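Local coordinates for BugD (Bordetella pertussis Tohama I, PDB 2F5X), which serves as a periplasmic solute-binding protein, holding aspartic acid in its pocket and probably acting as the receptor of a tripartite tricarboxylate-type transporter, at residues A[139-144]-A[184-189]; A[113-118]-A[188-193]. One frame throughout, in Å; residues are numbered along the deposited sequence.

Interaction 1: A[139-144]-A[184-189]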
loop_
_atom_site.group_PDB
_atom_site.type_symbol
_atom_site.label_atom_id
_atom_site.label_comp_id
_atom_site.label_asym_id
_atom_site.label_seq_id
_atom_site.Cartn_x
_atom_site.Cartn_y
_atom_site.Cartn_z
ATOM N N LYS A 139 9.740 23.064 11.093
ATOM C CA LYS A 139 8.424 23.245 11.698
ATOM C C LYS A 139 7.426 22.201 11.203
ATOM O O LYS A 139 6.245 22.225 11.604
ATOM C CB LYS A 139 7.888 24.649 11.397
ATOM C CG LYS A 139 8.747 25.783 11.934
ATOM C CD LYS A 139 8.663 27.016 11.026
ATOM C CE LYS A 139 8.030 28.201 11.744
ATOM N NZ LYS A 139 6.533 28.137 11.722
ATOM N N ILE A 140 7.881 21.300 10.324
ATOM C CA ILE A 140 6.971 20.406 9.600
ATOM C C ILE A 140 7.141 18.930 9.946
ATOM O O ILE A 140 8.261 18.411 9.967
ATOM C CB ILE A 140 7.099 20.609 8.063
ATOM C CG1 ILE A 140 6.738 22.059 7.693
ATOM C CG2 ILE A 140 6.189 19.632 7.323
ATOM C CD1 ILE A 140 7.125 22.464 6.265
ATOM N N SER A 141 6.018 18.252 10.188
ATOM C CA SER A 141 6.031 16.817 10.461
ATOM C C SER A 141 5.440 16.026 9.301
ATOM O O SER A 141 4.425 16.417 8.701
ATOM C CB SER A 141 5.251 16.500 11.745
ATOM O OG SER A 141 3.922 16.980 11.657
ATOM N N LEU A 142 6.090 14.907 9.002
ATOM C CA LEU A 142 5.652 13.995 7.962
ATOM C C LEU A 142 5.163 12.718 8.635
ATOM O O LEU A 142 5.840 12.188 9.514
ATOM C CB LEU A 142 6.829 13.682 7.031
ATOM C CG LEU A 142 6.644 12.603 5.959
ATOM C CD1 LEU A 142 5.721 13.102 4.854
ATOM C CD2 LEU A 142 8.002 12.208 5.391
ATOM N N ALA A 143 3.990 12.233 8.226
ATOM C CA ALA A 143 3.452 10.982 8.752
ATOM C C ALA A 143 3.701 9.838 7.781
ATOM O O ALA A 143 3.629 10.029 6.569
ATOM C CB ALA A 143 1.946 11.125 9.000
ATOM N N ASN A 144 3.991 8.651 8.315
ATOM C CA ASN A 144 3.921 7.418 7.519
ATOM C C ASN A 144 3.428 6.246 8.375
ATOM O O ASN A 144 3.140 6.414 9.565
ATOM C CB ASN A 144 5.252 7.098 6.814
ATOM C CG ASN A 144 6.393 6.783 7.786
ATOM O OD1 ASN A 144 6.184 6.222 8.860
ATOM N ND2 ASN A 144 7.614 7.141 7.391
ATOM N N LYS A 184 -5.040 17.898 12.736
ATOM C CA LYS A 184 -3.953 18.886 12.656
ATOM C C LYS A 184 -2.793 18.588 13.617
ATOM O O LYS A 184 -2.067 19.500 14.018
ATOM C CB LYS A 184 -4.502 20.329 12.814
ATOM C CG LYS A 184 -5.545 20.654 11.748
ATOM C CD LYS A 184 -6.310 21.937 11.985
ATOM C CE LYS A 184 -7.266 22.165 10.818
ATOM N NZ LYS A 184 -7.923 23.503 10.872
ATOM N N GLN A 185 -2.613 17.310 13.952
ATOM C CA GLN A 185 -1.537 16.859 14.841
ATOM C C GLN A 185 -0.258 16.486 14.100
ATOM O O GLN A 185 0.807 16.354 14.719
ATOM C CB GLN A 185 -1.998 15.665 15.694
ATOM C CG GLN A 185 -3.136 15.990 16.647
ATOM C CD GLN A 185 -2.639 16.505 17.981
ATOM O OE1 GLN A 185 -2.059 17.585 18.054
ATOM N NE2 GLN A 185 -2.859 15.731 19.039
ATOM N N VAL A 186 -0.373 16.305 12.781
ATOM C CA VAL A 186 0.762 16.037 11.903
ATOM C C VAL A 186 0.474 16.806 10.603
ATOM O O VAL A 186 -0.694 17.108 10.317
ATOM C CB VAL A 186 0.969 14.497 11.698
ATOM C CG1 VAL A 186 -0.183 13.881 10.878
ATOM C CG2 VAL A 186 2.320 14.199 11.052
ATOM N N ASP A 187 1.507 17.152 9.833
ATOM C CA ASP A 187 1.333 18.151 8.771
ATOM C C ASP A 187 1.136 17.605 7.371
ATOM O O ASP A 187 0.270 18.076 6.644
ATOM C CB ASP A 187 2.505 19.132 8.737
ATOM C CG ASP A 187 2.701 19.858 10.042
ATOM O OD1 ASP A 187 1.717 20.144 10.751
ATOM O OD2 ASP A 187 3.824 20.192 10.439
ATOM N N LEU A 188 1.949 16.623 7.001
ATOM C CA LEU A 188 2.129 16.239 5.599
ATOM C C LEU A 188 2.158 14.722 5.486
ATOM O O LEU A 188 2.678 14.055 6.375
ATOM C CB LEU A 188 3.477 16.820 5.143
ATOM C CG LEU A 188 3.971 16.629 3.716
ATOM C CD1 LEU A 188 3.074 17.411 2.740
ATOM C CD2 LEU A 188 5.423 17.089 3.631
HETATM N N MSE A 189 1.587 14.171 4.409
HETATM C CA MSE A 189 1.611 12.721 4.208
HETATM C C MSE A 189 1.474 12.363 2.739
HETATM O O MSE A 189 0.793 13.052 1.992
HETATM C CB MSE A 189 0.436 12.091 4.972
HETATM C CG MSE A 189 0.336 10.589 4.871
HETATM SE SE MSE A 189 -0.848 9.893 6.247
HETATM C CE MSE A 189 -2.626 10.359 5.564
HETATM O O HOH W 1 3.296 17.364 14.172
#
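With OG of S141 set between its own backbone N and carbonyl carbon (chi1 57°) and CG of D187 lying beside its backbone N (chi1 -58°), each side chain reaches the other's main chain. D187 OD2 accepts the backbone N-H of S141 (N to OD2 2.9 Å), the donor standing above the carboxylate plane rather than within it. In return, D187 N donates to S141 O at 3.2 Å and more weakly to S141 OG, while that carbonyl also takes a weak bond from L188 N. D187 OD1 turns to a salt bridge with R118, which fixes the carboxylate from its other oxygen. A water 2.6 Å from S141 OG donates to the carbonyl O of Q185. Beyond this polar start the segments run on as neighbouring parallel strands of the periplasmic binding protein fold, L142 paired with L188, and the 2.9 Å bond from A143 N to L188 O is nearly straight (167°). L142 and L188 lie on one sheet face beneath helix 150-162, where CD1 of L142 meets CG of L188 at 4.1 Å. A143 and M189 point to the other face, CB of A143 approaching the selenium; CG2 of V186, from the loop before the strand, packs 3.7 Å from CB of A143.

Interaction 2: A[113-118]-A[188-193]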
loop_
_atom_site.group_PDB
_atom_site.type_symbol
_atom_site.label_atom_id
_atom_site.label_comp_id
_atom_site.label_asym_id
_atom_site.label_seq_id
_atom_site.Cartn_x
_atom_site.Cartn_y
_atom_site.Cartn_z
HETATM N N MSE A 113 -0.799 7.108 -5.396
HETATM C CA MSE A 113 -0.736 7.885 -4.164
HETATM C C MSE A 113 -0.941 9.389 -4.389
HETATM O O MSE A 113 -0.751 9.901 -5.505
HETATM C CB MSE A 113 0.564 7.577 -3.421
HETATM C CG MSE A 113 0.718 6.073 -3.138
HETATM SE SE MSE A 113 2.337 5.704 -2.199
HETATM C CE MSE A 113 1.718 6.319 -0.417
ATOM N N THR A 114 -1.362 10.069 -3.324
ATOM C CA THR A 114 -1.556 11.511 -3.311
ATOM C C THR A 114 -0.722 12.136 -2.208
ATOM O O THR A 114 -0.702 11.624 -1.082
ATOM C CB THR A 114 -3.036 11.866 -3.018
ATOM O OG1 THR A 114 -3.471 11.165 -1.837
ATOM C CG2 THR A 114 -3.948 11.358 -4.142
ATOM N N ILE A 115 -0.050 13.241 -2.532
ATOM C CA ILE A 115 0.635 14.064 -1.533
ATOM C C ILE A 115 -0.405 15.016 -0.957
ATOM O O ILE A 115 -0.974 15.822 -1.690
ATOM C CB ILE A 115 1.797 14.874 -2.173
ATOM C CG1 ILE A 115 2.796 13.955 -2.893
ATOM C CG2 ILE A 115 2.489 15.798 -1.118
ATOM C CD1 ILE A 115 3.797 13.327 -2.023
ATOM N N ILE A 116 -0.661 14.898 0.345
ATOM C CA ILE A 116 -1.685 15.699 1.007
ATOM C C ILE A 116 -1.136 16.360 2.268
ATOM O O ILE A 116 -0.081 15.976 2.785
ATOM C CB ILE A 116 -2.944 14.840 1.371
ATOM C CG1 ILE A 116 -2.584 13.698 2.346
ATOM C CG2 ILE A 116 -3.663 14.329 0.115
ATOM C CD1 ILE A 116 -3.826 12.995 2.927
ATOM N N ALA A 117 -1.871 17.344 2.777
ATOM C CA ALA A 117 -1.513 17.982 4.035
ATOM C C ALA A 117 -2.763 18.328 4.830
ATOM O O ALA A 117 -3.881 18.269 4.300
ATOM C CB ALA A 117 -0.677 19.234 3.778
ATOM N N ARG A 118 -2.570 18.688 6.097
ATOM C CA ARG A 118 -3.677 19.131 6.937
ATOM C C ARG A 118 -4.424 20.274 6.241
ATOM O O ARG A 118 -3.837 21.020 5.448
ATOM C CB ARG A 118 -3.182 19.548 8.332
ATOM C CG ARG A 118 -2.018 20.538 8.360
ATOM C CD ARG A 118 -1.641 20.939 9.791
ATOM N NE ARG A 118 -0.405 21.705 9.889
ATOM C CZ ARG A 118 -0.326 23.030 9.814
ATOM N NH1 ARG A 118 -1.422 23.759 9.601
ATOM N NH2 ARG A 118 0.859 23.630 9.947
ATOM N N LEU A 188 1.949 16.623 7.001
ATOM C CA LEU A 188 2.129 16.239 5.599
ATOM C C LEU A 188 2.158 14.722 5.486
ATOM O O LEU A 188 2.678 14.055 6.375
ATOM C CB LEU A 188 3.477 16.820 5.143
ATOM C CG LEU A 188 3.971 16.629 3.716
ATOM C CD1 LEU A 188 3.074 17.411 2.740
ATOM C CD2 LEU A 188 5.423 17.089 3.631
HETATM N N MSE A 189 1.587 14.171 4.409
HETATM C CA MSE A 189 1.611 12.721 4.208
HETATM C C MSE A 189 1.474 12.363 2.739
HETATM O O MSE A 189 0.793 13.052 1.992
HETATM C CB MSE A 189 0.436 12.091 4.972
HETATM C CG MSE A 189 0.336 10.589 4.871
HETATM SE SE MSE A 189 -0.848 9.893 6.247
HETATM C CE MSE A 189 -2.626 10.359 5.564
ATOM N N CYS A 190 2.112 11.270 2.337
ATOM C CA CYS A 190 1.800 10.635 1.060
ATOM C C CYS A 190 1.030 9.377 1.356
ATOM O O CYS A 190 1.477 8.557 2.154
ATOM C CB CYS A 190 3.080 10.266 0.319
ATOM S SG CYS A 190 2.859 9.761 -1.413
ATOM N N ASP A 191 -0.128 9.212 0.724
ATOM C CA ASP A 191 -1.030 8.103 1.088
ATOM C C ASP A 191 -1.814 7.660 -0.157
ATOM O O ASP A 191 -1.886 8.397 -1.153
ATOM C CB ASP A 191 -1.911 8.568 2.262
ATOM C CG ASP A 191 -2.816 7.479 2.845
ATOM O OD1 ASP A 191 -2.624 6.253 2.639
ATOM O OD2 ASP A 191 -3.758 7.806 3.593
ATOM N N GLN A 192 -2.348 6.446 -0.123
ATOM C CA GLN A 192 -3.024 5.857 -1.284
ATOM C C GLN A 192 -4.419 6.416 -1.476
ATOM O O GLN A 192 -5.080 6.754 -0.494
ATOM C CB GLN A 192 -3.102 4.351 -1.125
ATOM C CG GLN A 192 -1.731 3.675 -1.137
ATOM C CD GLN A 192 -1.802 2.328 -0.466
ATOM O OE1 GLN A 192 -1.352 2.163 0.674
ATOM N NE2 GLN A 192 -2.391 1.375 -1.146
ATOM N N THR A 193 -4.862 6.508 -2.736
ATOM C CA THR A 193 -6.202 7.025 -3.047
ATOM C C THR A 193 -7.347 6.211 -2.431
ATOM O O THR A 193 -8.437 6.735 -2.230
ATOM C CB THR A 193 -6.418 7.182 -4.571
ATOM O OG1 THR A 193 -6.211 5.921 -5.230
ATOM C CG2 THR A 193 -5.366 8.120 -5.170
#
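I116 and M189 lie side by side and point the same way, CD1 of I116 against CE of M189 at 3.9 Å, on the sheet face covered by helices 174-182 and 193-201. They form a hydrogen-bonded pair in an antiparallel ladder between strands 102-117 and 188-192, part of the mixed sheet of this periplasmic binding protein. I116 N donates to M189 O at 2.9 Å almost straight (176°), and T114 N and D191 O repeat the pattern at the next hydrogen-bonded pair. The opposite face carries I115 and C190. Chi1 of C190 (-169°) swings SG away from its own backbone N and between CD1 of I115 (3.7 Å) and CB of M113 (3.8 Å); this sulfur forms the disulfide with C154 of helix 150-162. Further along this face, CD1 of L188 sits over I116 O and against CB of A117. At the ligand end, the side chains of T114 and T193 cross at about a right angle, touching through their CG2 methyls, while T114 OG1 bonds to T196. The side chains of the non-hydrogen-bonded pair M113 and Q192 diverge, yet cross obliquely with their CG atoms in contact; Q192 OE1 is hydrogen-bonded to the amino N of the bound aspartic acid. D191 OD2 is bonded by N195 ND2, while OD1, also bonded to T174 OG1, accepts the N-H of Q192, with Q192 N 2.8 Å from OD1 and above the carboxylate plane.

The two contacts lie on the two edges of strand 188-192, their centres 10 Å apart, and share L188 and M189. Strand 102-117 comes first in the chain, then strand 141-144, and both contacts are completed when the chain returns at 184-193. Strand 188-192 is thus an inner strand, parallel to its neighbour in interaction 1 and antiparallel to that in interaction 2. D187 of interaction 1 and R118 of interaction 2 join the two contacts where 188-192 starts and 102-117 finishes. Interaction 2 reaches the aspartic acid pocket through Q192, whereas interaction 1 lies toward the far end of the strand.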